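Local coordinates for protein 3-hydroxyisobutyrate dehydrogenase (Salmonella typhimurium, PDB 3G0O) that probably catalyses the NAD(+)-dependent oxidation of L-threonate to 2-dehydro-L-erythronate, and can probably use NADP(+) in place of NAD(+), at residues G21-C26 and A44-E49; L27-S32 and L158-S163; I70-V73 and Q77-Q80. All blocks are in the same frame, centred on the assembly; numbering follows the deposited sequence.

All three contacts lie in the N-terminal Rossmann-type dinucleotide-binding region. After strand 9-13, helix 17-28 supplies 21-26 to contact 1 and, with the turn after it, 27-32 to contact 2. The chain then runs through strand 32-36, and helix 40-48 closes contact 1 at 44-49. Contact 3 is a short local loop that ties the end of strand 67-70 to helix 75-82. Contact 2 closes last, at 158-163. Contacts 1 and 2 therefore cross along the chain, and contact 3 falls within the span of contact 2. Helix 17-28 is tied to helix 40-48 by contact 1 and to the end of helix 148-161 by contact 2. A22 touches L71 to join contacts 1 and 3.

Contact 1. Residues G21-C26 and A44-E49; sequences GAARSC and ANLLAE
Two helices meet here through A23 and L46 and through R24 and E49. The closest CA atoms are R24 CA and L46 CA, 7.7 Å apart. Segment 21-26 is helical throughout, in helix 17-28. Segment 44-49 is the last part of helix 40-48 and the residue after it. These are the first two helices of the Rossmann-type fold, joined through strand 32-36. The inner layer is apolar. A23 CB points at L46 and meets its CD1 at 3.7 Å. L46 has CG anti to its backbone N (chi1 -150°), which carries both methyls over to A23. A23 also rests on I12 of strand 9-13, so this layer lies against the sheet. Farther out, R24 and E49 form a salt bridge. The R24 chain is extended from CG to NE and presents one edge of its guanidinium. E49 CD lies at that edge, in the guanidinium plane, and the carboxylate plane is only 10° from it. This side-on grip should hold both flat groups against rotation. Each oxygen uses its syn lone pair. R24 NE donates to E49 OE1 at 2.8 Å, and R24 NH2 donates to E49 OE2 at 2.8 Å with an N-H...O angle of 156°.

Contact 2. Residues L27-S32 and L158-S163; sequences LRAGLS and LDAVAS
A29 and A160 make the main apolar contact. Their methyl groups point at each other, and A29 CB lies 3.5 Å from A160 CB. No longer side chain comes between them. The two backbones can therefore approach closely, to 5.7 Å between A29 CA and A160 CA. L31 adds a looser apolar touch, with its CD1 4.4 Å from A160 CB. A160 thus meets A29 and L31, which lie one residue to each side of G30. L31 also packs on C26 of helix 17-28 and on F8 and V10, so its side chain links the turn to the first strand.

Backbone bonds shape both segments. Helix 17-28 finishes in a Schellman motif, with G30 at positive phi (86°). G30 N donates to L27 O at 3.1 Å, and L31 N probably bonds to C26 O. The backbone angles of G30 suit glycine, which has no side chain to meet the carbonyl O of A29. The turn leads into strand 32-36 of the Rossmann-type sheet. On the other side, helix 148-161 runs out into strand 162-169, an edge strand of the sheet within this chain. A162 N still bonds to L158 O at 2.9 Å as the chain leaves the helix. The contact therefore joins the C-terminal ends of two helices that are far apart in sequence.

No hydrogen bond passes between the two segments. D159 OD2 forms a salt bridge with K155 NZ one turn back on its own helix, and R28 NH1 makes a weak hydrogen bond to A136 O.

Contact 3. Residues I70-V73 and Q77-Q80; sequences ILVV and QVRQ
I70 faces V78 across this strand-to-helix turn of the Rossmann-type fold. It ends strand 67-70, and its CD1 reaches V78 CG1 at 4.4 Å. L71 points away from the helix and packs on S101. V72 points back toward it and meets both Q77 and V78. Its CG2, the branch set between the backbone N and the carbonyl carbon, is the one that meets V78. V72 CG2 presses on V78 CG2 at 3.4 Å, tighter than usual for two methyls. V72 CB has Q77 OE1 beside it at 3.7 Å. At V73 the link becomes polar and runs through water. V73 N donates to the water at 2.9 Å, and the same water donates to Q77 OE1 at 2.6 Å. Q77 is extended beyond CG, which brings its amide alongside V73. There Q77 NE2 lies 4.0 Å from V73 CB. The V73 side chain is about 10 Å from that of K179, the predicted active-site lysine. V72 also touches the glycine-rich GxGxxG-like turn, consistent with a place near the dinucleotide site. I70 packs on V81 and L82 of helix 75-82 and on V98 of strand 97-100, while V78 rests on V100 of the same strand.

Contact 1. Residues G21-C26 and A44-E49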
loop_
_atom_site.group_PDB
_atom_site.type_symbol
_atom_site.label_atom_id
_atom_site.label_comp_id
_atom_site.label_asym_id
_atom_site.label_seq_id
_atom_site.Cartn_x
_atom_site.Cartn_y
_atom_site.Cartn_z
ATOM N N GLY A 21 11.119 1.193 21.316
ATOM C CA GLY A 21 9.718 0.876 21.513
ATOM C C GLY A 21 9.577 -0.411 22.306
ATOM O O GLY A 21 8.785 -0.483 23.246
ATOM N N ALA A 22 10.354 -1.425 21.934
ATOM C CA ALA A 22 10.308 -2.709 22.627
ATOM C C ALA A 22 10.707 -2.540 24.095
ATOM O O ALA A 22 10.023 -3.033 24.990
ATOM C CB ALA A 22 11.235 -3.710 21.944
ATOM N N ALA A 23 11.808 -1.836 24.335
ATOM C CA ALA A 23 12.291 -1.608 25.692
ATOM C C ALA A 23 11.236 -0.897 26.541
ATOM O O ALA A 23 10.980 -1.290 27.679
ATOM C CB ALA A 23 13.577 -0.798 25.661
ATOM N N ARG A 24 10.626 0.148 25.990
ATOM C CA ARG A 24 9.598 0.874 26.718
ATOM C C ARG A 24 8.377 0.002 26.968
ATOM O O ARG A 24 7.751 0.081 28.028
ATOM C CB ARG A 24 9.205 2.149 25.970
ATOM C CG ARG A 24 10.256 3.257 26.083
ATOM C CD ARG A 24 9.835 4.533 25.367
ATOM N NE ARG A 24 10.684 5.659 25.754
ATOM C CZ ARG A 24 11.436 6.364 24.916
ATOM N NH1 ARG A 24 11.456 6.070 23.623
ATOM N NH2 ARG A 24 12.177 7.366 25.373
ATOM N N SER A 25 8.043 -0.846 26.000
ATOM C CA SER A 25 6.903 -1.733 26.156
ATOM C C SER A 25 7.195 -2.750 27.258
ATOM O O SER A 25 6.304 -3.110 28.024
ATOM C CB SER A 25 6.600 -2.435 24.833
ATOM O OG SER A 25 6.214 -1.485 23.853
ATOM N N CYS A 26 8.440 -3.214 27.337
ATOM C CA CYS A 26 8.811 -4.166 28.383
ATOM C C CYS A 26 8.727 -3.474 29.741
ATOM O O CYS A 26 8.289 -4.074 30.721
ATOM C CB CYS A 26 10.225 -4.699 28.159
ATOM S SG CYS A 26 10.352 -5.906 26.823
ATOM N N ALA A 44 20.670 6.592 28.392
ATOM C CA ALA A 44 20.277 7.525 29.442
ATOM C C ALA A 44 18.762 7.648 29.550
ATOM O O ALA A 44 18.217 7.688 30.653
ATOM C CB ALA A 44 20.900 8.896 29.184
ATOM N N ASN A 45 18.072 7.716 28.413
ATOM C CA ASN A 45 16.618 7.826 28.449
ATOM C C ASN A 45 15.987 6.606 29.083
ATOM O O ASN A 45 15.015 6.721 29.823
ATOM C CB ASN A 45 16.023 7.975 27.051
ATOM C CG ASN A 45 16.314 9.307 26.440
ATOM O OD1 ASN A 45 16.374 10.320 27.137
ATOM N ND2 ASN A 45 16.485 9.328 25.123
ATOM N N LEU A 46 16.531 5.435 28.770
ATOM C CA LEU A 46 15.993 4.198 29.309
ATOM C C LEU A 46 16.179 4.157 30.821
ATOM O O LEU A 46 15.275 3.752 31.552
ATOM C CB LEU A 46 16.678 2.996 28.652
ATOM C CG LEU A 46 15.814 1.740 28.544
ATOM C CD1 LEU A 46 14.559 2.054 27.733
ATOM C CD2 LEU A 46 16.608 0.625 27.879
ATOM N N LEU A 47 17.348 4.591 31.286
ATOM C CA LEU A 47 17.632 4.611 32.717
ATOM C C LEU A 47 16.652 5.549 33.410
ATOM O O LEU A 47 16.070 5.209 34.442
ATOM C CB LEU A 47 19.075 5.072 32.969
ATOM C CG LEU A 47 20.174 4.112 32.497
ATOM C CD1 LEU A 47 21.544 4.701 32.797
ATOM C CD2 LEU A 47 20.010 2.767 33.190
ATOM N N ALA A 48 16.463 6.729 32.826
ATOM C CA ALA A 48 15.548 7.718 33.375
ATOM C C ALA A 48 14.126 7.173 33.431
ATOM O O ALA A 48 13.288 7.673 34.181
ATOM C CB ALA A 48 15.585 8.983 32.532
ATOM N N GLU A 49 13.858 6.142 32.637
ATOM C CA GLU A 49 12.531 5.547 32.595
ATOM C C GLU A 49 12.351 4.273 33.412
ATOM O O GLU A 49 11.310 3.623 33.326
ATOM C CB GLU A 49 12.122 5.317 31.140
ATOM C CG GLU A 49 11.766 6.620 30.440
ATOM C CD GLU A 49 11.617 6.473 28.943
ATOM O OE1 GLU A 49 10.853 5.591 28.500
ATOM O OE2 GLU A 49 12.265 7.251 28.210
#

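Contact 2. Residues L27-S32 and L158-S163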
loop_
_atom_site.group_PDB
_atom_site.type_symbol
_atom_site.label_atom_id
_atom_site.label_comp_id
_atom_site.label_asym_id
_atom_site.label_seq_id
_atom_site.Cartn_x
_atom_site.Cartn_y
_atom_site.Cartn_z
ATOM N N LEU A 27 9.149 -2.210 29.792
ATOM C CA LEU A 27 9.093 -1.444 31.034
ATOM C C LEU A 27 7.641 -1.255 31.470
ATOM O O LEU A 27 7.328 -1.356 32.657
ATOM C CB LEU A 27 9.781 -0.079 30.867
ATOM C CG LEU A 27 11.309 -0.056 31.005
ATOM C CD1 LEU A 27 11.841 1.376 30.879
ATOM C CD2 LEU A 27 11.690 -0.636 32.372
ATOM N N ARG A 28 6.749 -0.988 30.518
ATOM C CA ARG A 28 5.338 -0.810 30.855
ATOM C C ARG A 28 4.747 -2.117 31.349
ATOM O O ARG A 28 3.865 -2.124 32.204
ATOM C CB ARG A 28 4.522 -0.336 29.647
ATOM C CG ARG A 28 4.759 1.103 29.236
ATOM C CD ARG A 28 3.561 1.644 28.460
ATOM N NE ARG A 28 3.178 0.769 27.356
ATOM C CZ ARG A 28 3.872 0.633 26.229
ATOM N NH1 ARG A 28 4.991 1.321 26.044
ATOM N NH2 ARG A 28 3.451 -0.207 25.292
ATOM N N ALA A 29 5.234 -3.225 30.797
ATOM C CA ALA A 29 4.747 -4.544 31.172
ATOM C C ALA A 29 5.228 -4.960 32.558
ATOM O O ALA A 29 4.787 -5.975 33.089
ATOM C CB ALA A 29 5.185 -5.576 30.135
ATOM N N GLY A 30 6.141 -4.183 33.132
ATOM C CA GLY A 30 6.647 -4.493 34.458
ATOM C C GLY A 30 7.805 -5.473 34.493
ATOM O O GLY A 30 8.149 -6.004 35.550
ATOM N N LEU A 31 8.412 -5.727 33.343
ATOM C CA LEU A 31 9.542 -6.643 33.288
ATOM C C LEU A 31 10.808 -5.881 33.665
ATOM O O LEU A 31 10.911 -4.683 33.399
ATOM C CB LEU A 31 9.698 -7.212 31.872
ATOM C CG LEU A 31 8.475 -7.856 31.210
ATOM C CD1 LEU A 31 8.830 -8.281 29.790
ATOM C CD2 LEU A 31 8.001 -9.050 32.029
ATOM N N SER A 32 11.759 -6.558 34.303
ATOM C CA SER A 32 13.023 -5.915 34.652
ATOM C C SER A 32 13.731 -5.753 33.313
ATOM O O SER A 32 14.173 -6.729 32.712
ATOM C CB SER A 32 13.841 -6.803 35.590
ATOM O OG SER A 32 13.262 -6.835 36.883
ATOM N N LEU A 158 7.003 -11.279 24.170
ATOM C CA LEU A 158 6.092 -11.155 23.037
ATOM C C LEU A 158 4.789 -10.467 23.447
ATOM O O LEU A 158 4.289 -9.601 22.728
ATOM C CB LEU A 158 5.807 -12.539 22.441
ATOM C CG LEU A 158 7.030 -13.249 21.845
ATOM C CD1 LEU A 158 6.722 -14.722 21.624
ATOM C CD2 LEU A 158 7.425 -12.574 20.534
ATOM N N ASP A 159 4.245 -10.842 24.602
ATOM C CA ASP A 159 3.004 -10.232 25.085
ATOM C C ASP A 159 3.180 -8.723 25.265
ATOM O O ASP A 159 2.260 -7.944 25.030
ATOM C CB ASP A 159 2.585 -10.826 26.443
ATOM C CG ASP A 159 2.007 -12.228 26.335
ATOM O OD1 ASP A 159 1.830 -12.743 25.210
ATOM O OD2 ASP A 159 1.718 -12.815 27.402
ATOM N N ALA A 160 4.371 -8.318 25.688
ATOM C CA ALA A 160 4.651 -6.911 25.937
ATOM C C ALA A 160 4.923 -6.072 24.695
ATOM O O ALA A 160 4.345 -5.001 24.524
ATOM C CB ALA A 160 5.824 -6.785 26.902
ATOM N N VAL A 161 5.807 -6.561 23.836
ATOM C CA VAL A 161 6.191 -5.818 22.643
ATOM C C VAL A 161 5.292 -5.962 21.420
ATOM O O VAL A 161 5.286 -5.082 20.559
ATOM C CB VAL A 161 7.630 -6.184 22.213
ATOM C CG1 VAL A 161 8.563 -6.088 23.405
ATOM C CG2 VAL A 161 7.657 -7.588 21.615
ATOM N N ALA A 162 4.530 -7.050 21.344
ATOM C CA ALA A 162 3.685 -7.286 20.174
ATOM C C ALA A 162 2.184 -7.379 20.405
ATOM O O ALA A 162 1.720 -7.655 21.514
ATOM C CB ALA A 162 4.155 -8.547 19.470
ATOM N N SER A 163 1.434 -7.144 19.328
ATOM C CA SER A 163 -0.022 -7.232 19.351
ATOM C C SER A 163 -0.467 -8.326 18.374
ATOM O O SER A 163 -1.590 -8.822 18.448
ATOM C CB SER A 163 -0.656 -5.887 18.978
ATOM O OG SER A 163 -0.214 -5.434 17.715
#

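Contact 3. Residues I70-V73 and Q77-Q80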
loop_
_atom_site.group_PDB
_atom_site.type_symbol
_atom_site.label_atom_id
_atom_site.label_comp_id
_atom_site.label_asym_id
_atom_site.label_seq_id
_atom_site.Cartn_x
_atom_site.Cartn_y
_atom_site.Cartn_z
ATOM N N ILE A 70 17.360 -9.066 20.164
ATOM C CA ILE A 70 18.335 -8.390 19.322
ATOM C C ILE A 70 17.667 -7.728 18.121
ATOM O O ILE A 70 17.224 -8.402 17.185
ATOM C CB ILE A 70 19.408 -9.381 18.831
ATOM C CG1 ILE A 70 20.038 -10.088 20.036
ATOM C CG2 ILE A 70 20.470 -8.649 18.020
ATOM C CD1 ILE A 70 21.055 -11.154 19.670
ATOM N N LEU A 71 17.590 -6.402 18.165
ATOM C CA LEU A 71 16.979 -5.621 17.094
ATOM C C LEU A 71 18.067 -4.816 16.396
ATOM O O LEU A 71 18.313 -3.655 16.729
ATOM C CB LEU A 71 15.915 -4.686 17.677
ATOM C CG LEU A 71 14.673 -5.366 18.265
ATOM C CD1 LEU A 71 14.138 -4.557 19.427
ATOM C CD2 LEU A 71 13.612 -5.527 17.189
ATOM N N VAL A 72 18.724 -5.448 15.429
ATOM C CA VAL A 72 19.791 -4.803 14.683
ATOM C C VAL A 72 19.566 -4.913 13.176
ATOM O O VAL A 72 18.692 -5.647 12.716
ATOM C CB VAL A 72 21.168 -5.397 15.058
ATOM C CG1 VAL A 72 21.462 -5.114 16.525
ATOM C CG2 VAL A 72 21.190 -6.893 14.791
ATOM N N VAL A 73 20.376 -4.184 12.418
ATOM C CA VAL A 73 20.257 -4.137 10.966
ATOM C C VAL A 73 20.529 -5.424 10.194
ATOM O O VAL A 73 19.753 -5.790 9.310
ATOM C CB VAL A 73 21.165 -3.018 10.387
ATOM C CG1 VAL A 73 21.095 -3.013 8.871
ATOM C CG2 VAL A 73 20.731 -1.668 10.933
ATOM N N GLN A 77 25.816 -7.987 12.425
ATOM C CA GLN A 77 25.651 -7.352 13.722
ATOM C C GLN A 77 25.057 -8.308 14.757
ATOM O O GLN A 77 25.362 -8.207 15.946
ATOM C CB GLN A 77 24.793 -6.092 13.583
ATOM C CG GLN A 77 25.566 -4.905 13.010
ATOM C CD GLN A 77 24.683 -3.719 12.661
ATOM O OE1 GLN A 77 23.759 -3.375 13.399
ATOM N NE2 GLN A 77 24.977 -3.075 11.537
ATOM N N VAL A 78 24.216 -9.236 14.312
ATOM C CA VAL A 78 23.632 -10.205 15.235
ATOM C C VAL A 78 24.765 -11.090 15.740
ATOM O O VAL A 78 24.890 -11.335 16.940
ATOM C CB VAL A 78 22.572 -11.098 14.546
ATOM C CG1 VAL A 78 22.067 -12.149 15.526
ATOM C CG2 VAL A 78 21.410 -10.248 14.051
ATOM N N ARG A 79 25.595 -11.560 14.814
ATOM C CA ARG A 79 26.721 -12.409 15.167
ATOM C C ARG A 79 27.718 -11.707 16.084
ATOM O O ARG A 79 28.304 -12.341 16.962
ATOM C CB ARG A 79 27.436 -12.900 13.904
ATOM C CG ARG A 79 26.646 -13.932 13.110
ATOM C CD ARG A 79 27.529 -14.601 12.073
ATOM N NE ARG A 79 26.955 -15.861 11.604
ATOM C CZ ARG A 79 26.061 -15.968 10.626
ATOM N NH1 ARG A 79 25.631 -14.886 9.990
ATOM N NH2 ARG A 79 25.593 -17.163 10.290
ATOM N N GLN A 80 27.914 -10.404 15.889
ATOM C CA GLN A 80 28.843 -9.654 16.731
ATOM C C GLN A 80 28.313 -9.514 18.153
ATOM O O GLN A 80 29.086 -9.504 19.111
ATOM C CB GLN A 80 29.129 -8.272 16.131
ATOM C CG GLN A 80 30.061 -8.320 14.922
ATOM C CD GLN A 80 30.412 -6.941 14.373
ATOM O OE1 GLN A 80 30.953 -6.089 15.089
ATOM N NE2 GLN A 80 30.113 -6.719 13.094
HETATM O O HOH W 1 21.631 -1.968 13.905
#